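Local coordinates for secreted protein (Streptomyces lividans 1326, PDB 5LQI) that acts as a copper-radical oxidase of the galactose oxidase-like AA5 family, probably pairing a copper ion with a protein radical to oxidise its substrate, at residues A305-Q310 / E368-I373; D82-G87 / R251-L256; D55-K60 / T102-K107. The protein carries 1 engineered substitution. All coordinates share one frame; numbering follows the deposited sequence.

Contact 1: A305-Q310 / E368-I373; sequences ALFLMQ and EKYMVI
E368 reaches across to Q310 and M309 from the turn just before strand 369-373, where its own backbone has positive phi. Following the side chain outward, CB points toward the other segment, and a bend about the CB-CG bond (chi2 88°) delivers the carboxylate to the backbone of 309-310. CD lies 3.7 Å from Q310 N, and the two oxygens then divide the work. OE2 takes the Q310 backbone N-H at 2.8 Å, a nearly straight bond that arrives on the syn side, somewhat out of the carboxylate plane. OE1 lies 3.5 Å from M309 CA; it also accepts the hydroxyl of Y370, with OH 2.9 Å away and almost in line with the C-O bond, and a water lies 2.7 Å from E368 OE1. An alanine here takes away both oxygens, which would probably leave Q310 N without this acceptor and set the Y370 hydroxyl free to turn. That ring packs in turn on F307: CE2 of Y370 touches F307 CB at 3.6 Å, and its edge is directed to the F307 face in an offset edge-to-face pair, planes at 62°. Q310 NE2 is tied to Q366 O, and L308 O binds R560. The contact is blade-to-blade packing of a kelch-type beta-propeller: the first strand of one four-stranded blade, 306-308, meets the second strand of the next, 369-373.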
# COMPACT_ATOMS: atom_id res chain seq x y z
N ALA A 305 5.26 4.77 2.28
CA ALA A 305 5.58 4.73 0.86
C ALA A 305 7.04 5.03 0.65
O ALA A 305 7.43 6.21 0.68
CB ALA A 305 4.72 5.75 0.14
N LEU A 306 7.83 3.99 0.43
CA LEU A 306 9.28 4.03 0.39
C LEU A 306 9.81 3.55 -0.95
O LEU A 306 9.57 2.36 -1.33
CB LEU A 306 9.88 3.18 1.54
CG LEU A 306 9.54 3.55 2.98
CD1 LEU A 306 10.15 2.50 3.94
CD2 LEU A 306 9.99 4.97 3.37
N PHE A 307 10.49 4.45 -1.67
CA PHE A 307 10.99 4.17 -3.06
C PHE A 307 12.49 4.34 -3.18
O PHE A 307 13.04 5.31 -2.71
CB PHE A 307 10.34 5.12 -4.09
CG PHE A 307 8.87 4.94 -4.25
CD1 PHE A 307 8.00 5.49 -3.35
CD2 PHE A 307 8.35 4.21 -5.31
CE1 PHE A 307 6.62 5.30 -3.49
CE2 PHE A 307 6.96 4.02 -5.44
CZ PHE A 307 6.11 4.58 -4.52
N LEU A 308 13.13 3.44 -3.95
CA LEU A 308 14.57 3.55 -4.18
C LEU A 308 14.83 4.65 -5.25
O LEU A 308 14.34 4.56 -6.39
CB LEU A 308 15.13 2.21 -4.71
CG LEU A 308 16.63 2.13 -4.98
CD1 LEU A 308 17.36 2.38 -3.68
CD2 LEU A 308 17.00 0.78 -5.60
N MET A 309 15.62 5.63 -4.85
CA MET A 309 16.07 6.72 -5.74
C MET A 309 17.32 6.30 -6.51
O MET A 309 18.01 5.33 -6.14
CB MET A 309 16.41 7.95 -4.89
CG MET A 309 15.24 8.46 -4.06
SD MET A 309 15.78 9.54 -2.74
CE MET A 309 16.52 10.90 -3.69
N GLN A 310 17.65 7.05 -7.57
CA GLN A 310 18.84 6.76 -8.40
C GLN A 310 20.18 6.86 -7.71
O GLN A 310 21.11 6.17 -8.09
CB GLN A 310 18.82 7.58 -9.68
CG GLN A 310 17.72 7.09 -10.61
CD GLN A 310 17.60 8.01 -11.80
OE1 GLN A 310 18.51 8.08 -12.60
NE2 GLN A 310 16.52 8.75 -11.90
N GLU A 368 12.76 11.19 -11.62
CA GLU A 368 12.75 11.22 -10.17
C GLU A 368 11.69 12.22 -9.65
O GLU A 368 11.94 12.99 -8.72
CB GLU A 368 14.19 11.46 -9.69
CG GLU A 368 14.46 10.94 -8.28
CD GLU A 368 14.92 9.47 -8.23
OE1 GLU A 368 14.09 8.57 -7.88
OE2 GLU A 368 16.15 9.26 -8.55
N LYS A 369 10.51 12.19 -10.29
CA LYS A 369 9.34 12.96 -9.87
C LYS A 369 8.28 12.09 -9.26
O LYS A 369 7.76 11.19 -9.93
CB LYS A 369 8.67 13.71 -11.02
CG LYS A 369 9.42 14.89 -11.52
CD LYS A 369 8.52 15.88 -12.34
CE LYS A 369 9.26 16.41 -13.49
NZ LYS A 369 8.41 17.27 -14.37
N TYR A 370 7.92 12.41 -8.01
CA TYR A 370 6.91 11.71 -7.24
C TYR A 370 5.68 12.54 -7.04
O TYR A 370 5.80 13.73 -6.70
CB TYR A 370 7.49 11.28 -5.93
CG TYR A 370 8.65 10.36 -6.05
CD1 TYR A 370 9.91 10.80 -6.30
CD2 TYR A 370 8.48 8.99 -5.91
CE1 TYR A 370 10.99 9.93 -6.40
CE2 TYR A 370 9.54 8.12 -6.00
CZ TYR A 370 10.78 8.60 -6.22
OH TYR A 370 11.79 7.68 -6.33
N MET A 371 4.52 11.91 -7.20
CA MET A 371 3.21 12.50 -6.91
C MET A 371 2.50 11.76 -5.76
O MET A 371 2.35 10.53 -5.82
CB MET A 371 2.32 12.46 -8.12
CG MET A 371 0.87 12.93 -7.91
SD MET A 371 -0.07 13.09 -9.46
CE MET A 371 -0.06 11.50 -10.21
N VAL A 372 2.08 12.56 -4.77
CA VAL A 372 1.18 12.19 -3.68
C VAL A 372 -0.24 12.68 -3.97
O VAL A 372 -0.45 13.88 -4.35
CB VAL A 372 1.71 12.68 -2.30
CG1 VAL A 372 0.77 12.33 -1.18
CG2 VAL A 372 3.04 12.10 -1.99
N ILE A 373 -1.19 11.77 -3.82
CA ILE A 373 -2.57 11.93 -4.28
C ILE A 373 -3.56 11.70 -3.15
O ILE A 373 -3.58 10.63 -2.55
CB ILE A 373 -2.91 10.96 -5.42
CG1 ILE A 373 -1.86 11.04 -6.52
CG2 ILE A 373 -4.27 11.27 -6.00
CD1 ILE A 373 -1.96 10.00 -7.56
O HOH W 1 14.15 7.01 -10.14

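Contact 2: D82-G87 / R251-L256; sequences DLFCTG and RAYPTL. Engineered in segment 251-256: A252 (natural residue Trp).
C85 lies with its sulfur over the ring of Y253, a Cys sulfur-aromatic contact at the junction of two blades of the kelch propeller. The pairing is consistent with the cysteine and tyrosine that copper-radical oxidases join into a thioether-linked cofactor. Here the two remain apart: SG is 4.0 Å from CE1 of Y253, far beyond covalent range, in a copper-free protein with an engineered neighbour. The sulfur sits 4.1 Å from the ring centroid and 16° off the normal, so it faces the ring although it is offset toward the rim. C85 chi1 of 58° places SG between the backbone N and the carbonyl carbon, which turns it to that face. Beside it stands A252, an engineered alanine in place of the natural tryptophan, whose CB meets SG at 4.0 Å and adds only a methyl to the sulfur's surroundings.

A single backbone hydrogen bond joins the two segments. Y253 N donates to C85 O at 2.7 Å, and the same oxygen rests against P254 CD. Before C85, OD1 of D82 accepts the F84 N-H in an Asx turn; after it, T86 OG1 bonds to G100 O. G87 lies against P254 and L256: a side chain on this glycine would run into P254 O, a buried carbonyl for which the model offers no partner. L256, pointing toward the same glycine, packs its CD1 methyl 3.7 Å from G87 O.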
# COMPACT_ATOMS: atom_id res chain seq x y z
N ASP A 82 -1.95 -16.06 7.79
CA ASP A 82 -2.88 -14.98 7.55
C ASP A 82 -2.18 -13.74 6.93
O ASP A 82 -1.83 -12.76 7.60
CB ASP A 82 -3.75 -14.59 8.72
CG ASP A 82 -4.89 -13.64 8.29
OD1 ASP A 82 -4.89 -13.21 7.10
OD2 ASP A 82 -5.79 -13.35 9.10
N LEU A 83 -2.12 -13.77 5.61
CA LEU A 83 -1.50 -12.71 4.79
C LEU A 83 -2.27 -11.41 4.51
O LEU A 83 -1.77 -10.58 3.73
CB LEU A 83 -1.09 -13.32 3.44
CG LEU A 83 -0.15 -14.52 3.50
CD1 LEU A 83 0.17 -15.03 2.09
CD2 LEU A 83 1.11 -14.19 4.31
N PHE A 84 -3.39 -11.13 5.18
CA PHE A 84 -4.26 -9.96 4.82
C PHE A 84 -3.71 -8.50 4.86
O PHE A 84 -4.17 -7.67 4.08
CB PHE A 84 -5.64 -10.07 5.50
CG PHE A 84 -5.95 -9.01 6.49
CD1 PHE A 84 -6.06 -7.68 6.12
CD2 PHE A 84 -6.25 -9.37 7.79
CE1 PHE A 84 -6.40 -6.72 7.05
CE2 PHE A 84 -6.59 -8.41 8.74
CZ PHE A 84 -6.64 -7.07 8.37
N CYS A 85 -2.69 -8.23 5.67
CA CYS A 85 -1.74 -7.23 6.12
C CYS A 85 -0.25 -7.61 6.12
O CYS A 85 0.58 -7.13 6.89
CB CYS A 85 -2.23 -6.49 7.35
SG CYS A 85 -2.62 -7.40 8.80
N THR A 86 0.09 -8.38 5.09
CA THR A 86 1.46 -8.67 4.78
C THR A 86 2.12 -7.55 3.98
O THR A 86 1.42 -6.70 3.44
CB THR A 86 1.49 -10.03 4.05
OG1 THR A 86 2.76 -10.67 4.23
CG2 THR A 86 1.06 -9.89 2.63
N GLY A 87 3.44 -7.55 3.90
CA GLY A 87 4.22 -6.71 2.98
C GLY A 87 4.72 -7.55 1.80
O GLY A 87 4.81 -8.77 1.89
N ARG A 251 5.42 -8.33 12.29
CA ARG A 251 4.96 -7.12 11.64
C ARG A 251 3.63 -7.34 10.94
O ARG A 251 3.53 -8.18 10.02
CB ARG A 251 5.99 -6.65 10.61
CG ARG A 251 7.42 -6.56 11.04
CD ARG A 251 8.31 -6.10 9.92
NE ARG A 251 9.69 -6.10 10.36
CZ ARG A 251 10.36 -5.07 10.90
NH1 ARG A 251 9.80 -3.86 11.02
NH2 ARG A 251 11.62 -5.23 11.23
N ALA A 252 2.59 -6.64 11.40
CA ALA A 252 1.38 -6.46 10.65
C ALA A 252 1.45 -5.09 9.93
O ALA A 252 1.63 -4.05 10.59
CB ALA A 252 0.17 -6.48 11.51
N TYR A 253 1.23 -5.12 8.63
CA TYR A 253 1.26 -3.92 7.77
C TYR A 253 2.68 -3.29 7.54
O TYR A 253 2.82 -2.04 7.53
CB TYR A 253 0.34 -2.79 8.34
CG TYR A 253 -1.09 -3.08 8.78
CD1 TYR A 253 -2.08 -3.36 7.86
CD2 TYR A 253 -1.44 -3.08 10.14
CE1 TYR A 253 -3.41 -3.55 8.26
CE2 TYR A 253 -2.76 -3.25 10.57
CZ TYR A 253 -3.75 -3.50 9.64
OH TYR A 253 -5.08 -3.68 10.07
N PRO A 254 3.72 -4.10 7.33
CA PRO A 254 5.00 -3.55 6.98
C PRO A 254 5.14 -3.18 5.50
O PRO A 254 4.50 -3.83 4.67
CB PRO A 254 5.94 -4.70 7.23
CG PRO A 254 5.14 -5.89 6.86
CD PRO A 254 3.74 -5.57 7.23
N THR A 255 6.03 -2.23 5.20
CA THR A 255 6.51 -2.02 3.81
C THR A 255 7.80 -2.81 3.58
O THR A 255 8.72 -2.77 4.41
CB THR A 255 6.76 -0.52 3.53
OG1 THR A 255 5.50 0.10 3.28
CG2 THR A 255 7.67 -0.34 2.29
N LEU A 256 7.82 -3.55 2.48
CA LEU A 256 9.00 -4.18 1.95
C LEU A 256 9.43 -3.41 0.70
O LEU A 256 8.65 -3.23 -0.25
CB LEU A 256 8.71 -5.61 1.56
CG LEU A 256 8.24 -6.66 2.59
CD1 LEU A 256 8.44 -8.11 2.08
CD2 LEU A 256 8.77 -6.49 3.95

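Contact 3: D55-K60 / T102-K107; sequences DNSDDK and TKRYEK
S57 and D58, in the last turn of a short helix that ends in a Schellman motif at K60, pack against R104 and Y105 of an irregular loop leading from the propeller toward the beta barrel. S57 does two jobs with one side chain. Its OG, swung opposite the backbone N (chi1 -165°), accepts the Y105 N-H at 3.1 Å, while its CB makes a CH-pi contact over the Y105 ring face, 3.8 Å from the centroid and 13° off the normal. OG stands over that same face, nearer the rim, so the serine holds both the backbone and the ring of one residue. Outside the pair, Y105 OH bonds to S50 OG and Y105 O to Q54 NE2, tying the tyrosine to S50 ahead of the helix and to Q54 at its start.

R104 approaches differently. Its extended chain carries the guanidinium flat across the end of the helix, one face over D58, whose CA lies 3.6 Å from R104 CZ. The aspartate therefore meets it from above: D58 OD1 is 3.7 Å from R104 NE, a long salt bridge of charges alone, with no N-H aimed at the oxygen, and OD1 has a further weak bond from Q54 NE2. The D58 carbonyl comes closer still, its O lying 2.7 Å from R104 NH1, yet at an angle too poor for a hydrogen bond.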
# COMPACT_ATOMS: atom_id res chain seq x y z
N ASP A 55 -14.98 -14.45 11.13
CA ASP A 55 -15.21 -15.89 11.05
C ASP A 55 -14.03 -16.62 10.41
O ASP A 55 -13.64 -17.66 10.90
CB ASP A 55 -16.47 -16.23 10.25
CG ASP A 55 -17.76 -15.91 10.98
OD1 ASP A 55 -17.81 -15.65 12.20
OD2 ASP A 55 -18.80 -16.02 10.30
N ASN A 56 -13.45 -16.05 9.34
CA ASN A 56 -12.33 -16.70 8.69
C ASN A 56 -11.07 -16.72 9.58
O ASN A 56 -10.33 -17.70 9.55
CB ASN A 56 -11.97 -16.04 7.37
CG ASN A 56 -13.01 -16.26 6.31
OD1 ASN A 56 -13.89 -17.11 6.40
ND2 ASN A 56 -12.92 -15.46 5.27
N SER A 57 -10.84 -15.64 10.31
CA SER A 57 -9.76 -15.61 11.28
C SER A 57 -9.92 -16.76 12.31
O SER A 57 -8.99 -17.49 12.53
CB SER A 57 -9.69 -14.31 12.05
OG SER A 57 -8.44 -14.26 12.69
N ASP A 58 -11.10 -16.83 12.92
CA ASP A 58 -11.50 -17.89 13.90
C ASP A 58 -11.25 -19.30 13.35
O ASP A 58 -10.66 -20.15 14.03
CB ASP A 58 -12.96 -17.74 14.39
CG ASP A 58 -13.21 -16.43 15.23
OD1 ASP A 58 -12.24 -15.74 15.65
OD2 ASP A 58 -14.39 -16.03 15.46
N ASP A 59 -11.60 -19.51 12.09
CA ASP A 59 -11.47 -20.80 11.42
C ASP A 59 -10.12 -21.07 10.80
O ASP A 59 -9.97 -22.11 10.18
CB ASP A 59 -12.52 -20.89 10.26
CG ASP A 59 -13.98 -20.91 10.77
OD1 ASP A 59 -14.24 -21.22 11.97
OD2 ASP A 59 -14.87 -20.60 9.95
N LYS A 60 -9.16 -20.12 10.88
CA LYS A 60 -7.92 -20.25 10.10
C LYS A 60 -8.18 -20.46 8.62
O LYS A 60 -7.60 -21.36 7.99
CB LYS A 60 -7.04 -21.44 10.57
CG LYS A 60 -6.27 -21.30 11.82
CD LYS A 60 -4.99 -22.19 11.82
CE LYS A 60 -5.22 -23.61 11.27
NZ LYS A 60 -4.34 -24.69 11.81
N THR A 102 -1.06 -11.08 10.28
CA THR A 102 -1.68 -11.01 11.59
C THR A 102 -1.98 -12.39 12.21
O THR A 102 -2.23 -13.37 11.52
CB THR A 102 -2.97 -10.20 11.53
OG1 THR A 102 -3.43 -9.99 12.87
CG2 THR A 102 -4.02 -10.86 10.70
N LYS A 103 -1.96 -12.40 13.54
CA LYS A 103 -2.47 -13.49 14.35
C LYS A 103 -3.96 -13.46 14.32
O LYS A 103 -4.59 -12.45 13.91
CB LYS A 103 -2.06 -13.29 15.83
CG LYS A 103 -0.63 -13.64 16.16
CD LYS A 103 -0.18 -12.91 17.43
CE LYS A 103 -0.11 -13.71 18.68
NZ LYS A 103 0.44 -12.77 19.73
N ARG A 104 -4.54 -14.54 14.83
CA ARG A 104 -5.99 -14.62 14.94
C ARG A 104 -6.47 -13.39 15.67
O ARG A 104 -5.82 -12.93 16.60
CB ARG A 104 -6.43 -15.95 15.59
CG ARG A 104 -7.87 -16.01 16.08
CD ARG A 104 -8.12 -17.42 16.58
NE ARG A 104 -9.46 -17.62 17.16
CZ ARG A 104 -10.17 -18.76 17.13
NH1 ARG A 104 -9.71 -19.85 16.52
NH2 ARG A 104 -11.37 -18.81 17.68
N TYR A 105 -7.52 -12.75 15.20
CA TYR A 105 -7.93 -11.50 15.85
C TYR A 105 -9.33 -11.71 16.39
O TYR A 105 -10.21 -12.14 15.62
CB TYR A 105 -7.88 -10.28 14.91
CG TYR A 105 -8.33 -10.50 13.49
CD1 TYR A 105 -7.45 -10.94 12.55
CD2 TYR A 105 -9.64 -10.22 13.09
CE1 TYR A 105 -7.85 -11.11 11.25
CE2 TYR A 105 -10.03 -10.37 11.78
CZ TYR A 105 -9.14 -10.82 10.88
OH TYR A 105 -9.47 -11.04 9.63
N GLU A 106 -9.54 -11.44 17.69
CA GLU A 106 -10.88 -11.51 18.34
C GLU A 106 -11.56 -10.11 18.39
O GLU A 106 -10.88 -9.09 18.58
CB GLU A 106 -10.77 -12.08 19.76
N LYS A 107 -12.88 -10.08 18.18
CA LYS A 107 -13.66 -8.83 18.26
C LYS A 107 -13.47 -8.23 19.67
O LYS A 107 -13.34 -8.96 20.65
CB LYS A 107 -15.15 -9.11 17.97
CG LYS A 107 -16.00 -7.86 17.75

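Coming from the N terminus, the chain reaches helix 54-58, where contact 3 opens, and that contact closes a loop of 41 residues when segment 102-107 returns to it. Contact 2 has by then opened at 82-87, and it closes only at 251-256, after the chain has run through the inserted six-stranded barrel; contacts 2 and 3 therefore cross. They also touch, with a probable hydrogen bond from T102 N to D82 O. Contact 1 follows in series, bridging two consecutive blades, and abuts contact 2 where L306 packs on T255. Together the three run from the loop that leads into the barrel, through one blade junction, to another farther round the seven-bladed propeller.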